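Local coordinates for DPS Protein (Brevibacillus brevis, PDB 1N1Q) that probably stores iron as a ferric mineral inside a hollow dodecamer, oxidising Fe(2+) with hydrogen peroxide and so shielding DNA from oxidative damage, at residues Q7-L12 / L65-S70; K112-V117 / D128-I133. One frame throughout, in Å; residues are numbered along the deposited sequence.

Interaction 1: residues Q7-L12 / L65-S70; sequences QLVAVL and LSIGGS
Ile-67 reaches Val-9 and Ala-10 because its CG1 branch sits between the backbone N and the carbonyl carbon (chi1 59°) and then runs out extended at chi2, which carries the terminal CD1 onto the second turn of helix 4-33. Val-9 answers with CG1, set anti to its own backbone N (chi1 179°), and this methyl lies 4.0 Å from Ile-67 CD1; the two side chains cross at about a right angle. The same CD1 lies against Ala-10, 3.8 Å from Ala-10 N and 3.9 Å from Ala-10 CB, so a single methyl bridges two consecutive residues of the helix. The backbone of Gly-69 approaches the same alanine: Gly-69 CA stands 4.4 Å from Ala-10 CB, and any side chain at that glycine would run into the alanine methyl. Ile-67 is where the chain leaves helix 39-66, and the end is a Schellman motif with Gly-68, at positive phi, as its C-prime residue: Gly-68 N bonds to Leu-65 O, and Gly-69 N to Val-64 O. The motif ends helix 39-66 and turns the following chain past the N-terminal part of helix 4-33, at one end of the ferritin-like four-helix bundle. Polar links lie at the margins, where Ser-70 O accepts from Asn-14 ND2 and Ile-67 O from Lys-2 NZ. Between the two segments themselves no hydrogen bond forms, which implies that their hold on each other is apolar and depends on the shape of one isoleucine branch and on the lack of a side chain at Gly-69.

Interaction 2: residues K112-V117 / D128-I133; sequences KVARDV and DMLDAI
Arg-115 and Leu-130 have the closest CA atoms of the two segments, 6.5 Å apart, and the arginine can be followed outward across the interface. Its CB points neither at helix 124-148 nor away from it; CG, anti to the carbonyl carbon (chi1 -71°), makes the first contact, 3.6 Å from Leu-130 CB. CD then passes the backbone of Asp-131, 3.9 Å from Asp-131 CA. A bend at chi3 (40°) turns the chain so that NE lies 3.9 Å from Asp-131 OD1, in a long salt bridge. Here the carboxylate is stacked on the guanidinium, the planes 28° apart, with OD1 3.8 Å above the guanidinium plane and over its centre; the attraction is one of charge, since no N-H points at this oxygen. The segments run antiparallel, their axes 9.2 Å apart at closest approach, as parts of neighbouring helices joined by a short turn in a ferritin-like four-helix bundle. At the tip, NH1 makes its stronger salt bridge with Glu-134, one turn beyond Leu-130. Replacing Arg-115 with an alanine would probably leave Asp-131 and Glu-134 without their shared positive partner and uncover Leu-130 CB. Deeper in, Leu-130 CD1 meets Ala-114 CB at 3.7 Å, and the same leucine side chain also packs on Leu-13 of helix 4-33 and Leu-111 of helix 93-120.

How the interactions relate
The two contacts come in series along the chain: interaction 1 closes before interaction 2 opens, and their centres lie about 14 Å apart. Between them they use all four long helices of the ferritin-like bundle, 4-33 and 39-66 in interaction 1, 93-120 and 124-148 in interaction 2, so each joins one consecutive pair. Leu-12 connects the pairs, its CD1 lying 3.4 Å from Val-117 CB, and Leu-8 adds a looser contact through CB with Val-117 CG1. Met-129 also packs on Thr-59, Leu-60 and Arg-63 of helix 39-66. Each contact holds one hairpin together, and the Leu-12, Leu-8 and Met-129 packing joins the hairpins into the bundle, the subunit from which the iron-storing dodecamer is built.

Interaction 1: residues Q7-L12 / L65-S70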
loop_
_atom_site.group_PDB
_atom_site.type_symbol
_atom_site.label_atom_id
_atom_site.label_comp_id
_atom_site.label_asym_id
_atom_site.label_seq_id
_atom_site.Cartn_x
_atom_site.Cartn_y
_atom_site.Cartn_z
ATOM N N GLN A 7 24.022 9.982 -30.436
ATOM C CA GLN A 7 22.738 9.297 -30.497
ATOM C C GLN A 7 22.899 7.789 -30.660
ATOM O O GLN A 7 22.047 7.018 -30.217
ATOM C CB GLN A 7 21.872 9.881 -31.619
ATOM C CG GLN A 7 21.513 11.348 -31.365
ATOM C CD GLN A 7 20.444 11.869 -32.298
ATOM O OE1 GLN A 7 19.380 11.267 -32.432
ATOM N NE2 GLN A 7 20.709 12.986 -32.933
ATOM N N LEU A 8 23.983 7.355 -31.294
ATOM C CA LEU A 8 24.190 5.920 -31.440
ATOM C C LEU A 8 24.305 5.256 -30.069
ATOM O O LEU A 8 23.988 4.077 -29.934
ATOM C CB LEU A 8 25.439 5.622 -32.275
ATOM C CG LEU A 8 25.274 5.805 -33.791
ATOM C CD1 LEU A 8 26.569 5.520 -34.486
ATOM C CD2 LEU A 8 24.187 4.880 -34.299
ATOM N N VAL A 9 24.745 5.989 -29.045
ATOM C CA VAL A 9 24.850 5.332 -27.752
ATOM C C VAL A 9 23.463 5.039 -27.200
ATOM O O VAL A 9 23.197 3.940 -26.732
ATOM C CB VAL A 9 25.650 6.157 -26.714
ATOM C CG1 VAL A 9 25.683 5.403 -25.372
ATOM C CG2 VAL A 9 27.071 6.389 -27.217
ATOM N N ALA A 10 22.573 6.021 -27.271
ATOM C CA ALA A 10 21.211 5.829 -26.788
ATOM C C ALA A 10 20.513 4.728 -27.593
ATOM O O ALA A 10 19.726 3.954 -27.052
ATOM C CB ALA A 10 20.416 7.141 -26.879
ATOM N N VAL A 11 20.808 4.650 -28.885
ATOM C CA VAL A 11 20.197 3.620 -29.728
ATOM C C VAL A 11 20.662 2.221 -29.314
ATOM O O VAL A 11 19.863 1.299 -29.199
ATOM C CB VAL A 11 20.529 3.835 -31.220
ATOM C CG1 VAL A 11 20.001 2.668 -32.049
ATOM C CG2 VAL A 11 19.909 5.127 -31.696
ATOM N N LEU A 12 21.959 2.069 -29.083
ATOM C CA LEU A 12 22.500 0.778 -28.686
ATOM C C LEU A 12 22.007 0.400 -27.297
ATOM O O LEU A 12 21.782 -0.775 -27.004
ATOM C CB LEU A 12 24.028 0.817 -28.718
ATOM C CG LEU A 12 24.569 0.908 -30.149
ATOM C CD1 LEU A 12 26.073 1.095 -30.123
ATOM C CD2 LEU A 12 24.197 -0.363 -30.907
ATOM N N LEU A 65 18.068 7.987 -20.358
ATOM C CA LEU A 65 17.563 9.283 -19.926
ATOM C C LEU A 65 18.705 10.191 -19.458
ATOM O O LEU A 65 18.712 11.386 -19.742
ATOM C CB LEU A 65 16.562 9.099 -18.781
ATOM C CG LEU A 65 15.220 8.435 -19.113
ATOM C CD1 LEU A 65 14.564 7.923 -17.842
ATOM C CD2 LEU A 65 14.323 9.440 -19.818
ATOM N N SER A 66 19.665 9.610 -18.744
ATOM C CA SER A 66 20.804 10.350 -18.225
ATOM C C SER A 66 21.703 10.933 -19.309
ATOM O O SER A 66 22.450 11.875 -19.040
ATOM C CB SER A 66 21.630 9.457 -17.298
ATOM O OG SER A 66 20.879 9.118 -16.146
ATOM N N ILE A 67 21.641 10.389 -20.523
ATOM C CA ILE A 67 22.462 10.931 -21.597
ATOM C C ILE A 67 21.623 11.719 -22.604
ATOM O O ILE A 67 22.099 12.064 -23.679
ATOM C CB ILE A 67 23.253 9.824 -22.342
ATOM C CG1 ILE A 67 22.289 8.788 -22.929
ATOM C CG2 ILE A 67 24.273 9.195 -21.400
ATOM C CD1 ILE A 67 22.940 7.907 -24.003
ATOM N N GLY A 68 20.365 11.977 -22.258
ATOM C CA GLY A 68 19.508 12.755 -23.135
ATOM C C GLY A 68 18.610 12.051 -24.134
ATOM O O GLY A 68 17.998 12.711 -24.970
ATOM N N GLY A 69 18.506 10.728 -24.060
ATOM C CA GLY A 69 17.642 10.024 -24.991
ATOM C C GLY A 69 16.313 9.645 -24.363
ATOM O O GLY A 69 16.028 10.004 -23.226
ATOM N N SER A 70 15.494 8.925 -25.118
ATOM C CA SER A 70 14.210 8.446 -24.633
ATOM C C SER A 70 14.259 6.930 -24.716
ATOM O O SER A 70 14.559 6.371 -25.768
ATOM C CB SER A 70 13.060 8.984 -25.485
ATOM O OG SER A 70 12.700 10.297 -25.085
#

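Interaction 2: residues K112-V117 / D128-I133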
loop_
_atom_site.group_PDB
_atom_site.type_symbol
_atom_site.label_atom_id
_atom_site.label_comp_id
_atom_site.label_asym_id
_atom_site.label_seq_id
_atom_site.Cartn_x
_atom_site.Cartn_y
_atom_site.Cartn_z
ATOM N N LYS A 112 29.685 -6.276 -26.203
ATOM C CA LYS A 112 31.053 -5.905 -26.567
ATOM C C LYS A 112 31.025 -4.821 -27.645
ATOM O O LYS A 112 31.777 -3.851 -27.585
ATOM C CB LYS A 112 31.828 -7.125 -27.080
ATOM C CG LYS A 112 32.173 -8.153 -26.007
ATOM C CD LYS A 112 32.872 -9.352 -26.615
ATOM C CE LYS A 112 33.156 -10.420 -25.568
ATOM N NZ LYS A 112 33.664 -11.677 -26.186
ATOM N N VAL A 113 30.153 -4.990 -28.633
ATOM C CA VAL A 113 30.032 -4.012 -29.708
ATOM C C VAL A 113 29.536 -2.663 -29.183
ATOM O O VAL A 113 30.085 -1.616 -29.526
ATOM C CB VAL A 113 29.056 -4.510 -30.807
ATOM C CG1 VAL A 113 28.682 -3.362 -31.748
ATOM C CG2 VAL A 113 29.700 -5.641 -31.600
ATOM N N ALA A 114 28.501 -2.694 -28.348
ATOM C CA ALA A 114 27.936 -1.473 -27.782
ATOM C C ALA A 114 28.950 -0.719 -26.925
ATOM O O ALA A 114 29.019 0.512 -26.966
ATOM C CB ALA A 114 26.696 -1.810 -26.957
ATOM N N ARG A 115 29.725 -1.455 -26.139
ATOM C CA ARG A 115 30.730 -0.833 -25.286
ATOM C C ARG A 115 31.754 -0.106 -26.151
ATOM O O ARG A 115 32.148 1.020 -25.847
ATOM C CB ARG A 115 31.426 -1.886 -24.430
ATOM C CG ARG A 115 30.555 -2.467 -23.317
ATOM C CD ARG A 115 31.242 -3.682 -22.719
ATOM N NE ARG A 115 32.672 -3.433 -22.597
ATOM C CZ ARG A 115 33.622 -4.307 -22.913
ATOM N NH1 ARG A 115 33.308 -5.513 -23.364
ATOM N NH2 ARG A 115 34.897 -3.950 -22.826
ATOM N N ASP A 116 32.176 -0.754 -27.234
ATOM C CA ASP A 116 33.155 -0.149 -28.125
ATOM C C ASP A 116 32.624 1.151 -28.711
ATOM O O ASP A 116 33.349 2.133 -28.841
ATOM C CB ASP A 116 33.529 -1.101 -29.255
ATOM C CG ASP A 116 34.431 -0.442 -30.286
ATOM O OD1 ASP A 116 33.924 -0.051 -31.354
ATOM O OD2 ASP A 116 35.638 -0.299 -30.016
ATOM N N VAL A 117 31.347 1.157 -29.060
ATOM C CA VAL A 117 30.731 2.351 -29.610
ATOM C C VAL A 117 30.618 3.436 -28.543
ATOM O O VAL A 117 30.842 4.616 -28.830
ATOM C CB VAL A 117 29.332 2.039 -30.174
ATOM C CG1 VAL A 117 28.600 3.332 -30.491
ATOM C CG2 VAL A 117 29.456 1.200 -31.427
ATOM N N ASP A 128 30.831 1.215 -18.974
ATOM C CA ASP A 128 30.985 0.533 -17.699
ATOM C C ASP A 128 29.726 -0.218 -17.267
ATOM O O ASP A 128 29.809 -1.352 -16.792
ATOM C CB ASP A 128 31.385 1.532 -16.614
ATOM C CG ASP A 128 31.782 0.848 -15.316
ATOM O OD1 ASP A 128 32.812 0.148 -15.309
ATOM O OD2 ASP A 128 31.054 1.000 -14.315
ATOM N N MET A 129 28.561 0.406 -17.427
ATOM C CA MET A 129 27.310 -0.244 -17.047
ATOM C C MET A 129 27.095 -1.488 -17.906
ATOM O O MET A 129 26.671 -2.538 -17.420
ATOM C CB MET A 129 26.120 0.704 -17.236
ATOM C CG MET A 129 25.168 0.255 -18.320
ATOM S SD MET A 129 23.602 1.091 -18.229
ATOM C CE MET A 129 22.938 0.397 -16.794
ATOM N N LEU A 130 27.364 -1.355 -19.199
ATOM C CA LEU A 130 27.192 -2.476 -20.117
ATOM C C LEU A 130 28.155 -3.598 -19.741
ATOM O O LEU A 130 27.817 -4.776 -19.835
ATOM C CB LEU A 130 27.458 -2.033 -21.558
ATOM C CG LEU A 130 26.497 -0.976 -22.114
ATOM C CD1 LEU A 130 26.945 -0.557 -23.506
ATOM C CD2 LEU A 130 25.081 -1.535 -22.147
ATOM N N ASP A 131 29.355 -3.216 -19.313
ATOM C CA ASP A 131 30.379 -4.179 -18.919
ATOM C C ASP A 131 29.906 -4.993 -17.709
ATOM O O ASP A 131 30.096 -6.212 -17.662
ATOM C CB ASP A 131 31.682 -3.434 -18.603
ATOM C CG ASP A 131 32.903 -4.353 -18.547
ATOM O OD1 ASP A 131 32.912 -5.393 -19.232
ATOM O OD2 ASP A 131 33.863 -4.003 -17.833
ATOM N N ALA A 132 29.283 -4.323 -16.741
ATOM C CA ALA A 132 28.776 -5.005 -15.554
ATOM C C ALA A 132 27.731 -6.060 -15.929
ATOM O O ALA A 132 27.716 -7.148 -15.359
ATOM C CB ALA A 132 28.183 -3.990 -14.563
ATOM N N ILE A 133 26.859 -5.746 -16.883
ATOM C CA ILE A 133 25.847 -6.717 -17.317
ATOM C C ILE A 133 26.572 -7.878 -18.002
ATOM O O ILE A 133 26.283 -9.050 -17.750
ATOM C CB ILE A 133 24.835 -6.124 -18.348
ATOM C CG1 ILE A 133 23.814 -5.213 -17.654
ATOM C CG2 ILE A 133 24.083 -7.261 -19.056
ATOM C CD1 ILE A 133 24.402 -4.112 -16.871
#